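Local structure of carboxypeptidase 1 (Deinococcus radiodurans str. R1, 5GIV) at residues A[15-20]-A[283-288]; A[68-73]-A[89-94]; A[80-85]-A[467-472]. The protein is a zinc metallocarboxypeptidase of the M32 family that probably releases amino acids one after another from the C-termini of peptides with broad specificity. One frame throughout, in Å; residues are numbered along the deposited sequence.

Contact 1: residues A[15-20]-A[283-288]; sequences EHWQEL and GTPLGG
W17 on helix 8-36 turns one face of its indole against P285 of the loop 283-288, and the two side chains cross at about a right angle. CB, at the foot of the side chain, passes the carbonyl oxygen of G283. CG is anti to the carbonyl carbon (chi1 -75°), which lays one indole face against the proline. P285 CD lies over CG and CD2, with 3.5 Å between W17 CD2 and P285 CD. Farther out, CD1, NE1 and CE2 face CG of P285, and this CG stands 3.6 Å above the centroid of the W17 five-membered ring, only 8° from its normal, a true CH-pi contact. CE3, on the six-membered ring, still meets P285 CD, at 3.9 Å.

Proline suits its place because its phi of -61° fits the second position of the type I turn T284-G287. An ST turn braces the start: L286 N donates to T284 OG1 (3.2 Å), an oxygen also bonded to F281 O. G283 has a positive phi, which glycine adopts more readily than other residues, and its CA lies 4.6 Å from Q18 CA.

Around W17, NE1 is bonded to Y66 OH and the ring meets W10 edge-to-face. With an alanine here, P285 is likely to lose the flat face it rests on, and Y66 OH its indole partner. M86 and A90 of helix 81-99 and L70 of helix 64-75 pack against the indole, which thus joins three helices to the loop.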
loop_
_atom_site.group_PDB
_atom_site.type_symbol
_atom_site.label_atom_id
_atom_site.label_comp_id
_atom_site.label_asym_id
_atom_site.label_seq_id
_atom_site.Cartn_x
_atom_site.Cartn_y
_atom_site.Cartn_z
ATOM N N GLU A 15 15.384 -14.946 -14.922
ATOM C CA GLU A 15 13.936 -14.874 -14.751
ATOM C C GLU A 15 13.526 -15.373 -13.369
ATOM O O GLU A 15 12.624 -14.807 -12.736
ATOM C CB GLU A 15 13.236 -15.686 -15.845
ATOM N N HIS A 16 14.190 -16.422 -12.881
ATOM C CA HIS A 16 13.901 -16.924 -11.544
ATOM C C HIS A 16 14.380 -15.950 -10.485
ATOM O O HIS A 16 13.703 -15.743 -9.471
ATOM C CB HIS A 16 14.542 -18.297 -11.352
ATOM C CG HIS A 16 14.003 -19.061 -10.183
ATOM N ND1 HIS A 16 12.861 -19.833 -10.260
ATOM C CD2 HIS A 16 14.465 -19.199 -8.918
ATOM C CE1 HIS A 16 12.635 -20.397 -9.087
ATOM N NE2 HIS A 16 13.599 -20.038 -8.258
ATOM N N TRP A 17 15.555 -15.350 -10.699
ATOM C CA TRP A 17 16.047 -14.338 -9.774
ATOM C C TRP A 17 15.100 -13.151 -9.706
ATOM O O TRP A 17 14.812 -12.642 -8.616
ATOM C CB TRP A 17 17.452 -13.895 -10.177
ATOM C CG TRP A 17 18.515 -14.911 -9.853
ATOM C CD1 TRP A 17 18.454 -15.893 -8.903
ATOM C CD2 TRP A 17 19.789 -15.050 -10.489
ATOM N NE1 TRP A 17 19.615 -16.632 -8.907
ATOM C CE2 TRP A 17 20.451 -16.131 -9.872
ATOM C CE3 TRP A 17 20.435 -14.369 -11.524
ATOM C CZ2 TRP A 17 21.727 -16.541 -10.254
ATOM C CZ3 TRP A 17 21.707 -14.785 -11.905
ATOM C CH2 TRP A 17 22.338 -15.853 -11.268
ATOM N N GLN A 18 14.613 -12.684 -10.857
ATOM C CA GLN A 18 13.663 -11.576 -10.844
ATOM C C GLN A 18 12.368 -11.977 -10.145
ATOM O O GLN A 18 11.752 -11.166 -9.444
ATOM C CB GLN A 18 13.380 -11.104 -12.270
ATOM C CG GLN A 18 12.482 -9.869 -12.357
ATOM C CD GLN A 18 13.141 -8.613 -11.799
ATOM O OE1 GLN A 18 12.770 -8.113 -10.729
ATOM N NE2 GLN A 18 14.108 -8.081 -12.541
ATOM N N GLU A 19 11.953 -13.234 -10.307
ATOM C CA GLU A 19 10.751 -13.706 -9.630
ATOM C C GLU A 19 10.955 -13.712 -8.120
ATOM O O GLU A 19 10.035 -13.381 -7.360
ATOM C CB GLU A 19 10.367 -15.096 -10.156
ATOM C CG GLU A 19 9.001 -15.608 -9.670
ATOM C CD GLU A 19 8.596 -16.941 -10.289
ATOM O OE1 GLU A 19 7.911 -17.736 -9.606
ATOM O OE2 GLU A 19 8.957 -17.203 -11.457
ATOM N N LEU A 20 12.158 -14.084 -7.666
ATOM C CA LEU A 20 12.457 -14.008 -6.239
ATOM C C LEU A 20 12.408 -12.572 -5.740
ATOM O O LEU A 20 11.860 -12.298 -4.668
ATOM C CB LEU A 20 13.821 -14.634 -5.939
ATOM C CG LEU A 20 13.896 -16.152 -6.147
ATOM C CD1 LEU A 20 15.294 -16.688 -5.867
ATOM C CD2 LEU A 20 12.858 -16.865 -5.279
ATOM N N GLY A 283 16.961 -6.898 -9.005
ATOM C CA GLY A 283 16.315 -8.113 -9.451
ATOM C C GLY A 283 17.222 -9.316 -9.488
ATOM O O GLY A 283 16.818 -10.362 -10.012
ATOM N N THR A 284 18.454 -9.186 -8.986
ATOM C CA THR A 284 19.377 -10.306 -8.885
ATOM C C THR A 284 19.795 -10.509 -7.433
ATOM O O THR A 284 19.512 -9.663 -6.574
ATOM C CB THR A 284 20.605 -10.071 -9.763
ATOM O OG1 THR A 284 21.546 -9.251 -9.057
ATOM C CG2 THR A 284 20.206 -9.390 -11.066
ATOM N N PRO A 285 20.460 -11.619 -7.115
ATOM C CA PRO A 285 20.920 -11.833 -5.733
ATOM C C PRO A 285 21.897 -10.772 -5.237
ATOM O O PRO A 285 22.172 -10.722 -4.032
ATOM C CB PRO A 285 21.590 -13.212 -5.796
ATOM C CG PRO A 285 20.965 -13.884 -6.967
ATOM C CD PRO A 285 20.707 -12.790 -7.966
ATOM N N LEU A 286 22.447 -9.934 -6.114
ATOM C CA LEU A 286 23.350 -8.891 -5.659
ATOM C C LEU A 286 22.633 -7.572 -5.383
ATOM O O LEU A 286 23.268 -6.635 -4.892
ATOM C CB LEU A 286 24.477 -8.677 -6.688
ATOM C CG LEU A 286 25.371 -9.866 -7.097
ATOM C CD1 LEU A 286 26.553 -9.443 -7.977
ATOM C CD2 LEU A 286 25.864 -10.664 -5.901
ATOM N N GLY A 287 21.334 -7.476 -5.671
ATOM C CA GLY A 287 20.638 -6.202 -5.616
ATOM C C GLY A 287 20.077 -5.768 -4.269
ATOM O O GLY A 287 18.859 -5.591 -4.127
ATOM N N GLY A 288 20.955 -5.559 -3.292
ATOM C CA GLY A 288 20.543 -5.121 -1.971
ATOM C C GLY A 288 21.775 -4.867 -1.129
ATOM O O GLY A 288 22.908 -5.129 -1.551
#

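Contact 2: residues A[68-73]-A[89-94]; sequences KLLDAA and VARQDF
L70 of helix 64-75 has its CB directed at helix 81-99, and its side chain meets three residues there. Its CD2 comes 3.5 Å from CB of A90, a side chain small enough to let the leucine approach the helix backbone. CD1 lies by the carbonyl of A90 and touches CB of F94 at 4.0 Å, so the phenylalanine contributes its first carbon here more than its ring. Below the branch, L70 CB rests against the aliphatic part of R91, with R91 CD 3.7 Å away. The leucine's shape explains this: with chi1 at -71° and chi2 extended, its two methyls spread along the turn formed by A90 and F94.

At the solvent edge R91 bends at chi2 and chi3, so that its CD passes L70 CB and its NH1 reaches D71 OD1 at 3.4 Å. Carboxylate and guanidinium planes stand 86° apart and the oxygen lies well out of the guanidinium plane, so the salt bridge is one of charge alone, without an N-H directed at the oxygen. Such a pair would probably tolerate small movements of both exposed side chains.

A second shell holds these groups. L70 also packs on L13 of helix 8-36, A90 touches W17 and Y66 as well as P285, and R91 touches S74. The hydroxyl of S74 is hydrogen-bonded to the carbonyls of L70 and D71, one turn back in its own helix.

The local axes approach to 10.1 Å, with their directions 142° apart. Helices 64-75 and 81-99, linked by a short loop, thus make a splayed antiparallel alpha-hairpin with apolar residues inside and a charged pair at the exposed edge, an element of this largely helical M32 peptidase.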
loop_
_atom_site.group_PDB
_atom_site.type_symbol
_atom_site.label_atom_id
_atom_site.label_comp_id
_atom_site.label_asym_id
_atom_site.label_seq_id
_atom_site.Cartn_x
_atom_site.Cartn_y
_atom_site.Cartn_z
ATOM N N LYS A 68 19.326 -26.838 -9.634
ATOM C CA LYS A 68 20.064 -27.493 -10.705
ATOM C C LYS A 68 20.638 -26.474 -11.677
ATOM O O LYS A 68 21.786 -26.606 -12.115
ATOM C CB LYS A 68 19.153 -28.499 -11.427
ATOM N N LEU A 69 19.860 -25.442 -12.014
ATOM C CA LEU A 69 20.387 -24.379 -12.857
ATOM C C LEU A 69 21.615 -23.735 -12.232
ATOM O O LEU A 69 22.635 -23.530 -12.914
ATOM C CB LEU A 69 19.304 -23.318 -13.100
ATOM C CG LEU A 69 18.148 -23.625 -14.064
ATOM C CD1 LEU A 69 17.191 -24.691 -13.535
ATOM C CD2 LEU A 69 17.380 -22.347 -14.378
ATOM N N LEU A 70 21.580 -23.491 -10.917
ATOM C CA LEU A 70 22.730 -22.879 -10.263
ATOM C C LEU A 70 23.952 -23.785 -10.322
ATOM O O LEU A 70 25.077 -23.310 -10.523
ATOM C CB LEU A 70 22.384 -22.538 -8.799
ATOM C CG LEU A 70 21.397 -21.390 -8.511
ATOM C CD1 LEU A 70 21.067 -21.330 -7.031
ATOM C CD2 LEU A 70 21.912 -20.044 -9.002
ATOM N N ASP A 71 23.754 -25.092 -10.134
ATOM C CA ASP A 71 24.877 -26.025 -10.225
ATOM C C ASP A 71 25.501 -25.993 -11.614
ATOM O O ASP A 71 26.728 -25.938 -11.758
ATOM C CB ASP A 71 24.413 -27.435 -9.866
ATOM C CG ASP A 71 24.028 -27.570 -8.402
ATOM O OD1 ASP A 71 24.363 -26.675 -7.600
ATOM O OD2 ASP A 71 23.383 -28.579 -8.055
ATOM N N ALA A 72 24.668 -26.023 -12.654
ATOM C CA ALA A 72 25.194 -25.931 -14.011
ATOM C C ALA A 72 25.981 -24.640 -14.195
ATOM O O ALA A 72 27.147 -24.661 -14.605
ATOM C CB ALA A 72 24.056 -26.017 -15.031
ATOM N N ALA A 73 25.358 -23.504 -13.871
ATOM C CA ALA A 73 25.999 -22.214 -14.094
ATOM C C ALA A 73 27.270 -22.049 -13.273
ATOM O O ALA A 73 28.167 -21.301 -13.673
ATOM C CB ALA A 73 25.020 -21.085 -13.776
ATOM N N VAL A 89 26.610 -16.064 -4.813
ATOM C CA VAL A 89 25.673 -15.537 -3.827
ATOM C C VAL A 89 24.350 -16.301 -3.873
ATOM O O VAL A 89 23.780 -16.646 -2.830
ATOM C CB VAL A 89 25.473 -14.026 -4.051
ATOM C CG1 VAL A 89 24.256 -13.516 -3.274
ATOM C CG2 VAL A 89 26.745 -13.265 -3.649
ATOM N N ALA A 90 23.835 -16.564 -5.076
ATOM C CA ALA A 90 22.594 -17.324 -5.195
ATOM C C ALA A 90 22.730 -18.712 -4.581
ATOM O O ALA A 90 21.805 -19.197 -3.917
ATOM C CB ALA A 90 22.168 -17.424 -6.658
ATOM N N ARG A 91 23.868 -19.377 -4.800
ATOM C CA ARG A 91 24.050 -20.710 -4.232
ATOM C C ARG A 91 24.204 -20.653 -2.718
ATOM O O ARG A 91 23.728 -21.552 -2.016
ATOM C CB ARG A 91 25.267 -21.410 -4.855
ATOM C CG ARG A 91 25.238 -21.502 -6.374
ATOM C CD ARG A 91 25.531 -22.914 -6.896
ATOM N NE ARG A 91 26.924 -23.331 -6.727
ATOM C CZ ARG A 91 27.314 -24.386 -6.013
ATOM N NH1 ARG A 91 26.420 -25.152 -5.399
ATOM N NH2 ARG A 91 28.608 -24.680 -5.919
ATOM N N GLN A 92 24.844 -19.608 -2.193
ATOM C CA GLN A 92 24.929 -19.468 -0.743
ATOM C C GLN A 92 23.551 -19.236 -0.136
ATOM O O GLN A 92 23.226 -19.813 0.909
ATOM C CB GLN A 92 25.887 -18.336 -0.372
ATOM C CG GLN A 92 27.341 -18.646 -0.699
ATOM C CD GLN A 92 28.271 -17.447 -0.540
ATOM O OE1 GLN A 92 27.837 -16.337 -0.215
ATOM N NE2 GLN A 92 29.557 -17.667 -0.795
ATOM N N ASP A 93 22.725 -18.394 -0.774
ATOM C CA ASP A 93 21.350 -18.232 -0.309
ATOM C C ASP A 93 20.590 -19.543 -0.456
ATOM O O ASP A 93 19.861 -19.963 0.450
ATOM C CB ASP A 93 20.631 -17.130 -1.095
ATOM C CG ASP A 93 21.273 -15.757 -0.933
ATOM O OD1 ASP A 93 22.084 -15.548 -0.002
ATOM O OD2 ASP A 93 20.937 -14.867 -1.743
ATOM N N PHE A 94 20.776 -20.224 -1.585
ATOM C CA PHE A 94 20.109 -21.503 -1.784
ATOM C C PHE A 94 20.548 -22.522 -0.738
ATOM O O PHE A 94 19.736 -23.331 -0.269
ATOM C CB PHE A 94 20.378 -22.024 -3.192
ATOM C CG PHE A 94 19.592 -23.253 -3.535
ATOM C CD1 PHE A 94 20.084 -24.513 -3.238
ATOM C CD2 PHE A 94 18.356 -23.150 -4.150
ATOM C CE1 PHE A 94 19.354 -25.649 -3.557
ATOM C CE2 PHE A 94 17.623 -24.284 -4.468
ATOM C CZ PHE A 94 18.123 -25.528 -4.172
#

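Contact 3: residues A[80-85]-A[467-472]; sequences SPEQAR and GRRWTP
R85, one turn into helix 81-99, reaches from the helix to the loop 467-472 and donates to its backbone. The helix opens with a capping box, in which S80 OG accepts from Q83 N while Q83 OE1 accepts from S80 N.

The tight part is the guanidinium of R85. With CG anti to the backbone N (chi1 176°) and a bend at chi2, the chain lies along the carbonyl of R469. R85 NH2 gives R468 O its good bond, 3.1 Å long, while R85 NE makes only weak bonds to the carbonyls of R468 and R469. An arginine suits this place, since one flat group can serve two successive carbonyls; R85 NH1 is hydrogen-bonded to Q88 OE1. T471 CG2 packs beside R85 NH2.

Toward solvent the fit loosens. R469 lays its guanidinium against carbon atoms of exposed P81 and E82, not against the E82 carboxylate: E82 CG lies 3.8 Å from R469 NE, but E82 OE1 stays 4.9 Å from the same nitrogen. The opposite charges would therefore attract only at a distance. R469 NH1 touches R85 CG, while the charged nitrogens R85 NE and R469 NH1 stay 4.8 Å apart.

The R469 guanidinium lies between P81 O, over one face, and its neighbour W470, whose CH2 is 3.2 Å above the opposite face, toward the rim.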
loop_
_atom_site.group_PDB
_atom_site.type_symbol
_atom_site.label_atom_id
_atom_site.label_comp_id
_atom_site.label_asym_id
_atom_site.label_seq_id
_atom_site.Cartn_x
_atom_site.Cartn_y
_atom_site.Cartn_z
ATOM N N SER A 80 31.507 -13.795 -16.416
ATOM C CA SER A 80 32.235 -12.641 -15.914
ATOM C C SER A 80 32.347 -12.707 -14.392
ATOM O O SER A 80 31.590 -13.426 -13.733
ATOM C CB SER A 80 31.534 -11.347 -16.318
ATOM O OG SER A 80 30.250 -11.272 -15.725
ATOM N N PRO A 81 33.290 -11.962 -13.811
ATOM C CA PRO A 81 33.394 -11.946 -12.339
ATOM C C PRO A 81 32.088 -11.603 -11.643
ATOM O O PRO A 81 31.808 -12.152 -10.572
ATOM C CB PRO A 81 34.484 -10.891 -12.086
ATOM C CG PRO A 81 35.329 -10.935 -13.324
ATOM C CD PRO A 81 34.370 -11.193 -14.456
ATOM N N GLU A 82 31.281 -10.704 -12.210
ATOM C CA GLU A 82 30.007 -10.369 -11.583
ATOM C C GLU A 82 29.002 -11.503 -11.716
ATOM O O GLU A 82 28.293 -11.825 -10.755
ATOM C CB GLU A 82 29.441 -9.087 -12.177
ATOM C CG GLU A 82 30.292 -7.875 -11.871
ATOM C CD GLU A 82 29.730 -6.628 -12.474
ATOM O OE1 GLU A 82 30.346 -5.559 -12.288
ATOM O OE2 GLU A 82 28.687 -6.722 -13.153
ATOM N N GLN A 83 28.911 -12.111 -12.901
ATOM C CA GLN A 83 27.961 -13.203 -13.072
ATOM C C GLN A 83 28.342 -14.382 -12.190
ATOM O O GLN A 83 27.477 -15.006 -11.562
ATOM C CB GLN A 83 27.896 -13.635 -14.537
ATOM C CG GLN A 83 27.313 -12.596 -15.484
ATOM C CD GLN A 83 27.527 -12.962 -16.946
ATOM O OE1 GLN A 83 28.523 -13.600 -17.299
ATOM N NE2 GLN A 83 26.596 -12.553 -17.804
ATOM N N ALA A 84 29.637 -14.685 -12.107
ATOM C CA ALA A 84 30.090 -15.748 -11.218
ATOM C C ALA A 84 29.749 -15.428 -9.769
ATOM O O ALA A 84 29.363 -16.321 -9.003
ATOM C CB ALA A 84 31.594 -15.970 -11.384
ATOM N N ARG A 85 29.927 -14.166 -9.364
ATOM C CA ARG A 85 29.587 -13.763 -8.001
ATOM C C ARG A 85 28.079 -13.855 -7.748
ATOM O O ARG A 85 27.654 -14.282 -6.669
ATOM C CB ARG A 85 30.116 -12.351 -7.732
ATOM C CG ARG A 85 29.743 -11.766 -6.376
ATOM C CD ARG A 85 30.281 -12.554 -5.188
ATOM N NE ARG A 85 29.917 -11.863 -3.957
ATOM C CZ ARG A 85 29.984 -12.380 -2.732
ATOM N NH1 ARG A 85 30.412 -13.619 -2.548
ATOM N NH2 ARG A 85 29.612 -11.651 -1.683
ATOM N N GLY A 467 26.158 -3.242 -3.996
ATOM C CA GLY A 467 25.211 -4.142 -3.362
ATOM C C GLY A 467 25.915 -5.284 -2.653
ATOM O O GLY A 467 26.743 -5.050 -1.770
ATOM N N ARG A 468 25.640 -6.521 -3.062
ATOM C CA ARG A 468 26.247 -7.700 -2.454
ATOM C C ARG A 468 27.438 -8.231 -3.263
ATOM O O ARG A 468 27.954 -9.311 -2.954
ATOM C CB ARG A 468 25.170 -8.783 -2.277
ATOM C CG ARG A 468 24.009 -8.334 -1.365
ATOM C CD ARG A 468 22.892 -9.375 -1.206
ATOM N NE ARG A 468 23.219 -10.503 -0.339
ATOM C CZ ARG A 468 22.664 -11.711 -0.431
ATOM N NH1 ARG A 468 21.761 -11.973 -1.375
ATOM N NH2 ARG A 468 23.015 -12.665 0.423
ATOM N N ARG A 469 27.904 -7.474 -4.269
ATOM C CA ARG A 469 28.998 -7.926 -5.135
ATOM C C ARG A 469 30.246 -8.301 -4.337
ATOM O O ARG A 469 30.926 -9.282 -4.661
ATOM C CB ARG A 469 29.325 -6.842 -6.169
ATOM C CG ARG A 469 30.711 -6.935 -6.806
ATOM C CD ARG A 469 30.740 -8.018 -7.843
ATOM N NE ARG A 469 32.035 -8.188 -8.509
ATOM C CZ ARG A 469 33.018 -8.966 -8.062
ATOM N NH1 ARG A 469 32.889 -9.619 -6.919
ATOM N NH2 ARG A 469 34.136 -9.082 -8.759
ATOM N N TRP A 470 30.574 -7.531 -3.304
ATOM C CA TRP A 470 31.696 -7.836 -2.427
ATOM C C TRP A 470 31.192 -8.288 -1.064
ATOM O O TRP A 470 30.115 -7.881 -0.626
ATOM C CB TRP A 470 32.615 -6.622 -2.262
ATOM C CG TRP A 470 33.095 -6.050 -3.575
ATOM C CD1 TRP A 470 32.713 -4.873 -4.152
ATOM C CD2 TRP A 470 34.064 -6.633 -4.455
ATOM N NE1 TRP A 470 33.380 -4.690 -5.340
ATOM C CE2 TRP A 470 34.216 -5.755 -5.548
ATOM C CE3 TRP A 470 34.818 -7.814 -4.423
ATOM C CZ2 TRP A 470 35.089 -6.022 -6.607
ATOM C CZ3 TRP A 470 35.683 -8.082 -5.475
ATOM C CH2 TRP A 470 35.812 -7.187 -6.550
ATOM N N THR A 471 31.971 -9.139 -0.393
ATOM C CA THR A 471 31.670 -9.459 0.992
ATOM C C THR A 471 31.844 -8.212 1.850
ATOM O O THR A 471 32.548 -7.274 1.468
ATOM C CB THR A 471 32.579 -10.569 1.531
ATOM O OG1 THR A 471 33.925 -10.084 1.678
ATOM C CG2 THR A 471 32.583 -11.753 0.595
ATOM N N PRO A 472 31.218 -8.179 3.025
ATOM C CA PRO A 472 31.393 -7.002 3.897
ATOM C C PRO A 472 32.850 -6.629 4.107
ATOM O O PRO A 472 33.224 -5.459 3.944
ATOM C CB PRO A 472 30.691 -7.433 5.191
ATOM C CG PRO A 472 29.641 -8.419 4.732
ATOM C CD PRO A 472 30.273 -9.164 3.583
#

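Overall arrangement
The three contacts form one cluster on the same side of the chain's centre, their centres 12 to 13 Å apart. R468 of contact 3 ties them together: its N bonds to L286 O and its NH1 to P285 O of contact 1 (each probably a hydrogen bond, 3.0 Å), while NH1 also makes a salt bridge with D93 OD2 of contact 2. Contacts 1 and 2 join through W17, whose NE1 lies 3.5 Å from A90 CB. Helix 81-99 serves both contacts 2 and 3. All lie away from the zinc site of H266, H270 and E296, but residues 283-288 lie in the loop between helices 257-275 and 292-306, which carry those ligands.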